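Local coordinates for uncharacterized protein DSY3957 (Desulfitobacterium hafniense, PDB 3HXL) that probably serves as a sheath subunit of a myovirus-like phage tail, packing with many copies of itself around a central tube, at residues K213-T217 with L235-A241; L307-F312 with Q325-T331; G352-F357 with C383-M387; R376-K380 with L405-S409. All coordinates share one frame; numbering follows the deposited sequence.

Contact 1 (K213-T217 with L235-A241); sequences KATFT and LENYPAA
NZ of K213 is gripped by E236 at two points: the backbone O lies 2.6 Å from it, and OE2 adds a salt bridge at 2.9 Å. The peptide oxygen takes the ammonium at a C=O...N angle of 156°, whereas OE2 receives it on the anti side, well out of the carboxylate plane. N237 O supplies a third, weak bond. E236 bends at its second torsion to bring OE2 round, and ND2 of N237 donates to the other carboxylate oxygen, OE1, from above the plane. K213 reaches this cluster with CG opposite its own carbonyl carbon (chi1 -63°) and an extended tail. On the way its CB sits 3.7 Å from the centroid of the Y238 ring, 10° off the normal, a CH-pi contact over the face. Farther along the same ring, OH rests 3.4 Å from CB of A214. One helical turn on, T217 OG1 donates to K213 O (2.8 Å) and lies near CE1 of Y238, while CD1 of L235 lies 3.6 Å from that hydroxyl. This joins the helix and second strand of the beta-alpha-beta unit 202-204, 210-227, 232-236 in the subtilisin-like domain. The E236 carboxylate probably balances the lysine charge while the carbonyl oxygens solvate the ammonium, and the end of strand 232-236 is tied to the first turns of the helix.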
loop_
_atom_site.group_PDB
_atom_site.type_symbol
_atom_site.label_atom_id
_atom_site.label_comp_id
_atom_site.label_asym_id
_atom_site.label_seq_id
_atom_site.Cartn_x
_atom_site.Cartn_y
_atom_site.Cartn_z
ATOM N N LYS A 213 -1.972 -12.129 11.200
ATOM C CA LYS A 213 -2.171 -12.718 9.885
ATOM C C LYS A 213 -3.602 -13.236 9.748
ATOM O O LYS A 213 -4.226 -13.076 8.702
ATOM C CB LYS A 213 -1.185 -13.864 9.658
ATOM C CG LYS A 213 0.280 -13.448 9.651
ATOM C CD LYS A 213 1.170 -14.668 9.472
ATOM C CE LYS A 213 2.615 -14.383 9.838
ATOM N NZ LYS A 213 3.458 -15.602 9.683
ATOM N N ALA A 214 -4.120 -13.848 10.811
ATOM C CA ALA A 214 -5.475 -14.383 10.777
ATOM C C ALA A 214 -6.472 -13.246 10.642
ATOM O O ALA A 214 -7.427 -13.332 9.870
ATOM C CB ALA A 214 -5.755 -15.189 12.049
ATOM N N THR A 215 -6.243 -12.175 11.389
ATOM C CA THR A 215 -7.122 -11.016 11.342
ATOM C C THR A 215 -7.105 -10.378 9.953
ATOM O O THR A 215 -8.158 -10.042 9.409
ATOM C CB THR A 215 -6.713 -9.973 12.403
ATOM O OG1 THR A 215 -6.983 -10.497 13.713
ATOM C CG2 THR A 215 -7.486 -8.677 12.217
ATOM N N PHE A 216 -5.920 -10.218 9.372
ATOM C CA PHE A 216 -5.838 -9.631 8.042
ATOM C C PHE A 216 -6.519 -10.528 7.014
ATOM O O PHE A 216 -7.134 -10.037 6.068
ATOM C CB PHE A 216 -4.375 -9.364 7.649
ATOM C CG PHE A 216 -3.839 -8.057 8.172
ATOM C CD1 PHE A 216 -3.196 -7.158 7.316
ATOM C CD2 PHE A 216 -3.998 -7.705 9.515
ATOM C CE1 PHE A 216 -2.718 -5.933 7.790
ATOM C CE2 PHE A 216 -3.526 -6.486 9.996
ATOM C CZ PHE A 216 -2.885 -5.590 9.129
ATOM N N THR A 217 -6.426 -11.841 7.212
ATOM C CA THR A 217 -7.059 -12.797 6.302
ATOM C C THR A 217 -8.576 -12.626 6.371
ATOM O O THR A 217 -9.249 -12.606 5.342
ATOM C CB THR A 217 -6.676 -14.253 6.663
ATOM O OG1 THR A 217 -5.262 -14.427 6.500
ATOM C CG2 THR A 217 -7.403 -15.248 5.758
ATOM N N LEU A 235 0.873 -11.460 3.154
ATOM C CA LEU A 235 1.422 -11.880 4.432
ATOM C C LEU A 235 2.669 -12.721 4.260
ATOM O O LEU A 235 3.029 -13.107 3.143
ATOM C CB LEU A 235 0.384 -12.700 5.203
ATOM C CG LEU A 235 -1.035 -12.148 5.242
ATOM C CD1 LEU A 235 -1.938 -13.133 5.980
ATOM C CD2 LEU A 235 -1.042 -10.797 5.930
ATOM N N GLU A 236 3.310 -12.998 5.394
ATOM C CA GLU A 236 4.532 -13.797 5.466
ATOM C C GLU A 236 4.225 -15.183 6.009
ATOM O O GLU A 236 3.645 -15.307 7.081
ATOM C CB GLU A 236 5.533 -13.128 6.416
ATOM C CG GLU A 236 6.821 -13.896 6.605
ATOM C CD GLU A 236 6.894 -14.703 7.903
ATOM O OE1 GLU A 236 7.891 -15.422 8.052
ATOM O OE2 GLU A 236 5.993 -14.624 8.771
ATOM N N ASN A 237 4.619 -16.216 5.274
ATOM C CA ASN A 237 4.418 -17.594 5.705
ATOM C C ASN A 237 3.072 -17.885 6.381
ATOM O O ASN A 237 3.010 -18.195 7.574
ATOM C CB ASN A 237 5.571 -18.006 6.631
ATOM C CG ASN A 237 6.861 -18.247 5.872
ATOM O OD1 ASN A 237 7.034 -19.291 5.246
ATOM N ND2 ASN A 237 7.761 -17.273 5.903
ATOM N N TYR A 238 1.995 -17.785 5.612
ATOM C CA TYR A 238 0.671 -18.069 6.139
ATOM C C TYR A 238 -0.214 -18.698 5.072
ATOM O O TYR A 238 -1.299 -18.196 4.765
ATOM C CB TYR A 238 0.017 -16.793 6.666
ATOM C CG TYR A 238 -1.101 -17.059 7.647
ATOM C CD1 TYR A 238 -2.432 -16.798 7.314
ATOM C CD2 TYR A 238 -0.824 -17.567 8.917
ATOM C CE1 TYR A 238 -3.464 -17.035 8.228
ATOM C CE2 TYR A 238 -1.842 -17.807 9.836
ATOM C CZ TYR A 238 -3.158 -17.537 9.488
ATOM O OH TYR A 238 -4.162 -17.755 10.407
ATOM N N PRO A 239 0.245 -19.806 4.483
ATOM C CA PRO A 239 -0.540 -20.479 3.448
ATOM C C PRO A 239 -1.861 -21.015 4.007
ATOM O O PRO A 239 -2.778 -21.336 3.253
ATOM C CB PRO A 239 0.394 -21.586 2.976
ATOM C CG PRO A 239 1.187 -21.903 4.201
ATOM C CD PRO A 239 1.499 -20.534 4.745
ATOM N N ALA A 240 -1.958 -21.093 5.331
ATOM C CA ALA A 240 -3.173 -21.593 5.970
ATOM C C ALA A 240 -4.400 -20.747 5.622
ATOM O O ALA A 240 -5.543 -21.184 5.809
ATOM C CB ALA A 240 -2.985 -21.648 7.500
ATOM N N ALA A 241 -4.168 -19.534 5.126
ATOM C CA ALA A 241 -5.260 -18.640 4.750
ATOM C C ALA A 241 -6.171 -19.302 3.704
ATOM O O ALA A 241 -7.387 -19.099 3.714
ATOM C CB ALA A 241 -4.693 -17.316 4.196
#

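Contact 2 (L307-F312 with Q325-T331)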
loop_
_atom_site.group_PDB
_atom_site.type_symbol
_atom_site.label_atom_id
_atom_site.label_comp_id
_atom_site.label_asym_id
_atom_site.label_seq_id
_atom_site.Cartn_x
_atom_site.Cartn_y
_atom_site.Cartn_z
ATOM N N LEU A 307 4.640 -24.636 -3.793
ATOM C CA LEU A 307 3.661 -24.157 -4.761
ATOM C C LEU A 307 2.346 -24.882 -4.510
ATOM O O LEU A 307 1.275 -24.274 -4.471
ATOM C CB LEU A 307 4.140 -24.432 -6.190
ATOM C CG LEU A 307 5.368 -23.654 -6.677
ATOM C CD1 LEU A 307 5.773 -24.142 -8.063
ATOM C CD2 LEU A 307 5.045 -22.158 -6.714
ATOM N N GLN A 308 2.436 -26.194 -4.332
ATOM C CA GLN A 308 1.253 -27.003 -4.076
ATOM C C GLN A 308 0.559 -26.520 -2.805
ATOM O O GLN A 308 -0.651 -26.673 -2.650
ATOM C CB GLN A 308 1.648 -28.474 -3.923
ATOM C CG GLN A 308 0.472 -29.404 -3.712
ATOM C CD GLN A 308 0.908 -30.841 -3.557
ATOM O OE1 GLN A 308 1.590 -31.390 -4.424
ATOM N NE2 GLN A 308 0.520 -31.462 -2.448
ATOM N N ALA A 309 1.335 -25.933 -1.902
ATOM C CA ALA A 309 0.801 -25.427 -0.642
ATOM C C ALA A 309 0.241 -24.002 -0.776
ATOM O O ALA A 309 -0.317 -23.459 0.175
ATOM C CB ALA A 309 1.887 -25.467 0.435
ATOM N N GLY A 310 0.399 -23.402 -1.959
ATOM C CA GLY A 310 -0.119 -22.064 -2.197
ATOM C C GLY A 310 0.811 -20.944 -1.766
ATOM O O GLY A 310 0.364 -19.851 -1.420
ATOM N N GLU A 311 2.111 -21.208 -1.806
ATOM C CA GLU A 311 3.098 -20.232 -1.396
ATOM C C GLU A 311 3.745 -19.418 -2.515
ATOM O O GLU A 311 4.084 -19.943 -3.578
ATOM C CB GLU A 311 4.179 -20.931 -0.578
ATOM C CG GLU A 311 3.603 -21.698 0.601
ATOM C CD GLU A 311 4.654 -22.066 1.620
ATOM O OE1 GLU A 311 5.230 -23.174 1.512
ATOM O OE2 GLU A 311 4.906 -21.237 2.520
ATOM N N PHE A 312 3.906 -18.125 -2.242
ATOM C CA PHE A 312 4.535 -17.177 -3.158
ATOM C C PHE A 312 6.008 -17.191 -2.718
ATOM O O PHE A 312 6.323 -16.833 -1.582
ATOM C CB PHE A 312 3.898 -15.788 -2.963
ATOM C CG PHE A 312 4.350 -14.749 -3.963
ATOM C CD1 PHE A 312 5.635 -14.214 -3.900
ATOM C CD2 PHE A 312 3.489 -14.311 -4.970
ATOM C CE1 PHE A 312 6.060 -13.259 -4.829
ATOM C CE2 PHE A 312 3.902 -13.358 -5.903
ATOM C CZ PHE A 312 5.188 -12.832 -5.831
ATOM N N GLN A 325 6.195 -18.460 -9.043
ATOM C CA GLN A 325 4.843 -18.419 -9.593
ATOM C C GLN A 325 4.076 -17.333 -8.861
ATOM O O GLN A 325 4.129 -17.244 -7.636
ATOM C CB GLN A 325 4.133 -19.769 -9.433
ATOM C CG GLN A 325 4.574 -20.803 -10.455
ATOM C CD GLN A 325 3.643 -21.996 -10.528
ATOM O OE1 GLN A 325 2.452 -21.889 -10.240
ATOM N NE2 GLN A 325 4.175 -23.136 -10.942
ATOM N N ASP A 326 3.388 -16.493 -9.632
ATOM C CA ASP A 326 2.611 -15.377 -9.099
ATOM C C ASP A 326 1.260 -15.936 -8.657
ATOM O O ASP A 326 0.260 -15.807 -9.364
ATOM C CB ASP A 326 2.447 -14.318 -10.204
ATOM C CG ASP A 326 1.722 -13.066 -9.736
ATOM O OD1 ASP A 326 1.526 -12.893 -8.511
ATOM O OD2 ASP A 326 1.359 -12.247 -10.612
ATOM N N ILE A 327 1.242 -16.566 -7.487
ATOM C CA ILE A 327 0.020 -17.171 -6.973
ATOM C C ILE A 327 -0.347 -16.720 -5.571
ATOM O O ILE A 327 0.498 -16.209 -4.825
ATOM C CB ILE A 327 0.133 -18.714 -6.940
ATOM C CG1 ILE A 327 1.325 -19.126 -6.063
ATOM C CG2 ILE A 327 0.279 -19.258 -8.343
ATOM C CD1 ILE A 327 1.392 -20.629 -5.779
ATOM N N ASN A 328 -1.622 -16.899 -5.230
ATOM C CA ASN A 328 -2.118 -16.555 -3.904
ATOM C C ASN A 328 -2.268 -17.871 -3.125
ATOM O O ASN A 328 -1.929 -18.936 -3.640
ATOM C CB ASN A 328 -3.446 -15.782 -3.993
ATOM C CG ASN A 328 -4.502 -16.505 -4.805
ATOM O OD1 ASN A 328 -4.941 -17.605 -4.450
ATOM N ND2 ASN A 328 -4.930 -15.881 -5.897
ATOM N N THR A 329 -2.768 -17.799 -1.896
ATOM C CA THR A 329 -2.889 -18.989 -1.054
ATOM C C THR A 329 -4.011 -19.977 -1.336
ATOM O O THR A 329 -4.083 -21.020 -0.682
ATOM C CB THR A 329 -3.021 -18.605 0.418
ATOM O OG1 THR A 329 -4.222 -17.858 0.603
ATOM C CG2 THR A 329 -1.841 -17.769 0.860
ATOM N N LEU A 330 -4.896 -19.670 -2.273
ATOM C CA LEU A 330 -5.995 -20.591 -2.552
ATOM C C LEU A 330 -5.529 -21.949 -3.061
ATOM O O LEU A 330 -4.903 -22.042 -4.121
ATOM C CB LEU A 330 -6.966 -19.987 -3.569
ATOM C CG LEU A 330 -8.137 -20.907 -3.928
ATOM C CD1 LEU A 330 -9.050 -21.089 -2.704
ATOM C CD2 LEU A 330 -8.928 -20.286 -5.071
ATOM N N THR A 331 -5.835 -23.003 -2.302
ATOM C CA THR A 331 -5.470 -24.364 -2.696
ATOM C C THR A 331 -6.660 -25.321 -2.695
ATOM O O THR A 331 -6.615 -26.351 -3.361
ATOM C CB THR A 331 -4.377 -24.986 -1.783
ATOM O OG1 THR A 331 -4.842 -25.016 -0.429
ATOM C CG2 THR A 331 -3.090 -24.186 -1.865
HETATM O O HOH W 1 0.583 -16.916 -2.102
HETATM O O HOH W 2 5.467 -18.938 -5.908
#
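G310 and T329 bring their backbones to 4.3 Å between CA atoms, and G310 turns there with a positive phi of 85°. Without a side chain on G310, the chain of T329 can lie close: T329 CA approaches G310 O at 3.4 Å as a CA-H...O contact. No direct hydrogen bond crosses between the segments, and two waters do that work. One donates to G310 O and to I327 O; the other donates to E311 O (2.9 Å) and to Q325 O (2.8 Å), so each water ties a carbonyl of one segment to a carbonyl of the other. I327 extends its CG1 branch to the first segment, with CG1 lodged between its own N and carbonyl carbon (chi1 59°), and CD1 ends 3.5 Å from E311 O and 4.1 Å from CD2 of L307. The two methyls of L307 cross the Q325 chain at about a right angle, CD2 against CB and CD1 against NE2. At the other end, CG2 of T331 presses on the peptide of A309. The F312 ring is approached at its edge, in plane, by I327 O at 3.5 Å from CD2 and by OD1 of D326 beside CE2. The D326 carboxylate is itself engaged by R348, N344 and the backbone N of L283. N328 OD1 accepts from L330 N in an Asx turn, its ND2 donating to F341 O. The glycine closing helix 300-308 in a Schellman motif therefore packs, within the subtilisin-like domain, on the irregular chain that leads toward helix 344-364.

Contact 3 (G352-F357 with C383-M387)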
loop_
_atom_site.group_PDB
_atom_site.type_symbol
_atom_site.label_atom_id
_atom_site.label_comp_id
_atom_site.label_asym_id
_atom_site.label_seq_id
_atom_site.Cartn_x
_atom_site.Cartn_y
_atom_site.Cartn_z
ATOM N N GLY A 352 -10.878 -6.308 -11.369
ATOM C CA GLY A 352 -11.057 -5.150 -12.232
ATOM C C GLY A 352 -12.481 -5.086 -12.750
ATOM O O GLY A 352 -13.099 -4.019 -12.788
ATOM N N ILE A 353 -13.004 -6.237 -13.160
ATOM C CA ILE A 353 -14.370 -6.309 -13.661
ATOM C C ILE A 353 -15.316 -5.888 -12.549
ATOM O O ILE A 353 -16.228 -5.085 -12.758
ATOM C CB ILE A 353 -14.720 -7.738 -14.112
ATOM C CG1 ILE A 353 -13.978 -8.065 -15.412
ATOM C CG2 ILE A 353 -16.228 -7.880 -14.300
ATOM C CD1 ILE A 353 -14.174 -9.493 -15.884
ATOM N N ASN A 354 -15.090 -6.433 -11.359
ATOM C CA ASN A 354 -15.926 -6.105 -10.210
ATOM C C ASN A 354 -15.883 -4.619 -9.882
ATOM O O ASN A 354 -16.891 -3.926 -9.969
ATOM C CB ASN A 354 -15.468 -6.870 -8.972
ATOM C CG ASN A 354 -16.349 -6.589 -7.769
ATOM O OD1 ASN A 354 -17.327 -7.291 -7.527
ATOM N ND2 ASN A 354 -16.019 -5.538 -7.028
ATOM N N ASN A 355 -14.702 -4.145 -9.492
ATOM C CA ASN A 355 -14.519 -2.749 -9.122
ATOM C C ASN A 355 -14.961 -1.772 -10.206
ATOM O O ASN A 355 -15.653 -0.797 -9.914
ATOM C CB ASN A 355 -13.060 -2.496 -8.744
ATOM C CG ASN A 355 -12.657 -3.215 -7.465
ATOM O OD1 ASN A 355 -11.466 -3.355 -7.165
ATOM N ND2 ASN A 355 -13.649 -3.667 -6.698
ATOM N N ASP A 356 -14.565 -2.018 -11.450
ATOM C CA ASP A 356 -14.962 -1.125 -12.532
ATOM C C ASP A 356 -16.478 -1.105 -12.704
ATOM O O ASP A 356 -17.087 -0.035 -12.739
ATOM C CB ASP A 356 -14.285 -1.522 -13.849
ATOM C CG ASP A 356 -12.773 -1.344 -13.806
ATOM O OD1 ASP A 356 -12.292 -0.514 -13.007
ATOM O OD2 ASP A 356 -12.068 -2.026 -14.579
ATOM N N PHE A 357 -17.091 -2.281 -12.806
ATOM C CA PHE A 357 -18.540 -2.359 -12.960
ATOM C C PHE A 357 -19.255 -1.584 -11.863
ATOM O O PHE A 357 -20.118 -0.751 -12.144
ATOM C CB PHE A 357 -19.005 -3.818 -12.933
ATOM C CG PHE A 357 -18.911 -4.513 -14.266
ATOM C CD1 PHE A 357 -18.101 -4.003 -15.283
ATOM C CD2 PHE A 357 -19.605 -5.692 -14.493
ATOM C CE1 PHE A 357 -17.989 -4.664 -16.502
ATOM C CE2 PHE A 357 -19.500 -6.362 -15.707
ATOM C CZ PHE A 357 -18.688 -5.844 -16.716
ATOM N N CYS A 383 -21.200 -2.746 -21.285
ATOM C CA CYS A 383 -20.425 -3.864 -20.762
ATOM C C CYS A 383 -19.651 -4.543 -21.883
ATOM O O CYS A 383 -18.498 -4.937 -21.706
ATOM C CB CYS A 383 -21.347 -4.863 -20.065
ATOM S SG CYS A 383 -22.054 -4.192 -18.542
ATOM N N ILE A 384 -20.292 -4.678 -23.038
ATOM C CA ILE A 384 -19.643 -5.290 -24.184
ATOM C C ILE A 384 -18.422 -4.459 -24.544
ATOM O O ILE A 384 -17.334 -4.995 -24.755
ATOM C CB ILE A 384 -20.595 -5.351 -25.389
ATOM C CG1 ILE A 384 -21.730 -6.333 -25.091
ATOM C CG2 ILE A 384 -19.840 -5.768 -26.642
ATOM C CD1 ILE A 384 -21.269 -7.750 -24.879
ATOM N N ASN A 385 -18.597 -3.144 -24.606
ATOM C CA ASN A 385 -17.482 -2.269 -24.936
ATOM C C ASN A 385 -16.368 -2.432 -23.917
ATOM O O ASN A 385 -15.188 -2.411 -24.269
ATOM C CB ASN A 385 -17.935 -0.815 -24.981
ATOM C CG ASN A 385 -18.898 -0.552 -26.118
ATOM O OD1 ASN A 385 -18.719 -1.067 -27.224
ATOM N ND2 ASN A 385 -19.918 0.256 -25.859
ATOM N N TYR A 386 -16.749 -2.596 -22.653
ATOM C CA TYR A 386 -15.773 -2.772 -21.586
ATOM C C TYR A 386 -15.007 -4.073 -21.801
ATOM O O TYR A 386 -13.779 -4.102 -21.728
ATOM C CB TYR A 386 -16.468 -2.821 -20.222
ATOM C CG TYR A 386 -15.525 -3.124 -19.076
ATOM C CD1 TYR A 386 -14.850 -2.100 -18.409
ATOM C CD2 TYR A 386 -15.277 -4.440 -18.684
ATOM C CE1 TYR A 386 -13.951 -2.383 -17.380
ATOM C CE2 TYR A 386 -14.381 -4.732 -17.661
ATOM C CZ TYR A 386 -13.722 -3.705 -17.015
ATOM O OH TYR A 386 -12.824 -3.999 -16.011
HETATM N N MSE A 387 -15.739 -5.151 -22.061
HETATM C CA MSE A 387 -15.104 -6.441 -22.268
HETATM C C MSE A 387 -14.202 -6.418 -23.495
HETATM O O MSE A 387 -13.142 -7.044 -23.502
HETATM C CB MSE A 387 -16.162 -7.536 -22.394
HETATM C CG MSE A 387 -16.984 -7.745 -21.124
HETATM SE SE MSE A 387 -15.901 -8.290 -19.586
HETATM C CE MSE A 387 -15.559 -10.114 -20.113
#
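F357 drives the edge of its ring at the face of Y386 in a T-shaped stack, the centre of a helix-helix interface in which Y386 is a knob in a hole made by G352, I353, D356 and F357. The centroids are 5.2 Å apart and the planes meet at 68°. F357 CE1 makes the approach, 3.5 Å from Y386 CD2. Helices 344-364 and 373-392 run roughly antiparallel here (140°), and their local axes stay 12.2 Å apart, a wide spacing that the two long aromatic side chains span. SG of C383 lies over one face of the F357 ring, 4.6 Å from its centroid, as a sulfur-aromatic contact. One turn along the other helix, I353 presents CG1 to the edge of the tyrosine ring, near CE2, and pushes CD1 toward the selenium of M387, a selenomethionine, at 4.3 Å. L405 of the neighbouring strand packs on C383 and M387 from outside the pair, so the helix interface continues into the three-stranded sheet of the C-terminal domain. Y386 projects straight across the gap because its CG stands opposite its backbone N (chi1 175°), which carries the hydroxyl past the apolar centre to the polar margin. The acid waiting there, D356, is held from its other oxygen, OD1, by a salt bridge with R359, which should steady the carboxylate and offset its charge. Y386 OH donates to the anti lone pair of D356 OD2 over 2.6 Å.

Contact 4 (R376-K380 with L405-S409); sequences RNLLK and LTVQS
K380 runs back along strand 405-408 from CB to NZ, meeting first V407, then L405, then water. Its CB touches CG2 of V407 at 3.6 Å, and CG next passes CD2 of L405 at 3.9 Å, the two side chains sliding by each other in opposite directions. With CG turned opposite the backbone N (chi1 178°) and every later torsion extended, the chain leaves the helix as a straight rod. CD then skirts L405 O, and CE comes to 3.1 Å from the same oxygen. NZ binds no protein atom across the contact directly: it donates to one water at 3.0 Å, which also accepts from V407 N at 2.8 Å, and to a second at 2.7 Å, which returns a weak bond to L405 O. One turn earlier, R376 covers the other branch of the valine, CB lying 3.5 Å from V407 CG1. Its bent chain goes on past Q408 and lays NH1 beside CB of S409, while NE bonds to N372 O and the serine hydroxyl to N371. V407 thus sits between two aliphatic stems on a surface of the C-terminal domain, where helix 373-392 packs almost antiparallel (155°) on the first strand of the sheet 405-408, 415-422, 431-438. T406 and Q408 make the backbone bonds to strand 415-422, and V407 N and L405 O lie at the edge of the sheet within this chain. Both long side chains thus pack methylenes on the valine, and the K380 ammonium is carried on to solvent-mediated links with the strand.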
loop_
_atom_site.group_PDB
_atom_site.type_symbol
_atom_site.label_atom_id
_atom_site.label_comp_id
_atom_site.label_asym_id
_atom_site.label_seq_id
_atom_site.Cartn_x
_atom_site.Cartn_y
_atom_site.Cartn_z
ATOM N N ARG A 376 -31.827 -1.794 -20.356
ATOM C CA ARG A 376 -31.011 -3.008 -20.319
ATOM C C ARG A 376 -30.090 -3.120 -21.532
ATOM O O ARG A 376 -28.965 -3.613 -21.427
ATOM C CB ARG A 376 -31.911 -4.245 -20.229
ATOM C CG ARG A 376 -32.585 -4.424 -18.867
ATOM C CD ARG A 376 -33.671 -5.492 -18.899
ATOM N NE ARG A 376 -34.812 -5.071 -19.712
ATOM C CZ ARG A 376 -35.922 -5.784 -19.886
ATOM N NH1 ARG A 376 -36.057 -6.968 -19.304
ATOM N NH2 ARG A 376 -36.901 -5.309 -20.644
ATOM N N ASN A 377 -30.577 -2.669 -22.683
ATOM C CA ASN A 377 -29.791 -2.705 -23.909
ATOM C C ASN A 377 -28.578 -1.793 -23.794
ATOM O O ASN A 377 -27.476 -2.156 -24.200
ATOM C CB ASN A 377 -30.653 -2.274 -25.101
ATOM C CG ASN A 377 -31.557 -3.385 -25.603
ATOM O OD1 ASN A 377 -32.412 -3.163 -26.465
ATOM N ND2 ASN A 377 -31.369 -4.589 -25.073
ATOM N N LEU A 378 -28.786 -0.607 -23.231
ATOM C CA LEU A 378 -27.705 0.358 -23.075
ATOM C C LEU A 378 -26.636 -0.147 -22.112
ATOM O O LEU A 378 -25.438 0.053 -22.333
ATOM C CB LEU A 378 -28.266 1.692 -22.580
ATOM C CG LEU A 378 -27.292 2.872 -22.541
ATOM C CD1 LEU A 378 -26.660 3.085 -23.912
ATOM C CD2 LEU A 378 -28.039 4.114 -22.097
ATOM N N LEU A 379 -27.077 -0.799 -21.044
ATOM C CA LEU A 379 -26.165 -1.341 -20.049
ATOM C C LEU A 379 -25.357 -2.464 -20.698
ATOM O O LEU A 379 -24.151 -2.593 -20.479
ATOM C CB LEU A 379 -26.963 -1.887 -18.866
ATOM C CG LEU A 379 -26.294 -1.828 -17.493
ATOM C CD1 LEU A 379 -27.266 -2.336 -16.441
ATOM C CD2 LEU A 379 -25.024 -2.657 -17.500
ATOM N N LYS A 380 -26.039 -3.270 -21.503
ATOM C CA LYS A 380 -25.413 -4.382 -22.201
ATOM C C LYS A 380 -24.329 -3.877 -23.148
ATOM O O LYS A 380 -23.243 -4.457 -23.239
ATOM C CB LYS A 380 -26.469 -5.158 -22.991
ATOM C CG LYS A 380 -25.927 -6.317 -23.810
ATOM C CD LYS A 380 -27.058 -7.062 -24.502
ATOM C CE LYS A 380 -26.548 -8.266 -25.269
ATOM N NZ LYS A 380 -27.662 -9.027 -25.896
ATOM N N LEU A 405 -22.410 -12.109 -23.506
ATOM C CA LEU A 405 -22.949 -11.208 -22.491
ATOM C C LEU A 405 -24.404 -10.847 -22.774
ATOM O O LEU A 405 -24.746 -10.416 -23.875
ATOM C CB LEU A 405 -22.095 -9.941 -22.417
ATOM C CG LEU A 405 -22.244 -9.035 -21.192
ATOM C CD1 LEU A 405 -20.969 -8.230 -21.017
ATOM C CD2 LEU A 405 -23.452 -8.114 -21.346
ATOM N N THR A 406 -25.255 -11.033 -21.769
ATOM C CA THR A 406 -26.677 -10.740 -21.892
ATOM C C THR A 406 -27.185 -9.996 -20.660
ATOM O O THR A 406 -26.529 -9.986 -19.617
ATOM C CB THR A 406 -27.495 -12.036 -22.058
ATOM O OG1 THR A 406 -27.283 -12.886 -20.921
ATOM C CG2 THR A 406 -27.070 -12.776 -23.320
ATOM N N VAL A 407 -28.357 -9.378 -20.790
ATOM C CA VAL A 407 -28.967 -8.622 -19.699
ATOM C C VAL A 407 -30.472 -8.868 -19.638
ATOM O O VAL A 407 -31.198 -8.520 -20.568
ATOM C CB VAL A 407 -28.731 -7.104 -19.871
ATOM C CG1 VAL A 407 -29.457 -6.335 -18.778
ATOM C CG2 VAL A 407 -27.239 -6.801 -19.829
ATOM N N GLN A 408 -30.932 -9.469 -18.542
ATOM C CA GLN A 408 -32.352 -9.757 -18.350
ATOM C C GLN A 408 -32.907 -9.022 -17.132
ATOM O O GLN A 408 -32.152 -8.552 -16.279
ATOM C CB GLN A 408 -32.588 -11.262 -18.162
ATOM C CG GLN A 408 -32.476 -12.106 -19.429
ATOM C CD GLN A 408 -31.082 -12.657 -19.660
ATOM O OE1 GLN A 408 -30.830 -13.331 -20.662
ATOM N NE2 GLN A 408 -30.166 -12.377 -18.731
ATOM N N SER A 409 -34.233 -8.931 -17.057
ATOM C CA SER A 409 -34.897 -8.268 -15.941
ATOM C C SER A 409 -34.923 -9.184 -14.722
ATOM O O SER A 409 -35.155 -10.387 -14.848
ATOM C CB SER A 409 -36.328 -7.889 -16.324
ATOM O OG SER A 409 -37.046 -7.405 -15.199
HETATM O O HOH W 3 -29.260 -9.483 -23.415
HETATM O O HOH W 4 -26.504 -11.359 -26.697
#

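How the contacts relate
From the N terminus, contact 1 closes first, folding the helix-to-strand part of a beta-alpha-beta unit in the subtilisin-like domain. Contact 2 follows in series, closing a short loop that holds strands 314-317 and 320-323. The two touch, P239 CB lying against A309 O and A241 against T329, so they form one continuous patch. The chain then enters the C-terminal domain, where contacts 3 and 4 cross: 376-380 falls between the segments of contact 3, and 383-387 between those of contact 4. Both use helix 373-392, contact 3 tying it to helix 344-364 and contact 4 to the three-stranded sheet; they touch where I384 CD1 meets L405 CB. Contacts 2 and 3 stay about 13 Å apart at their nearest atoms.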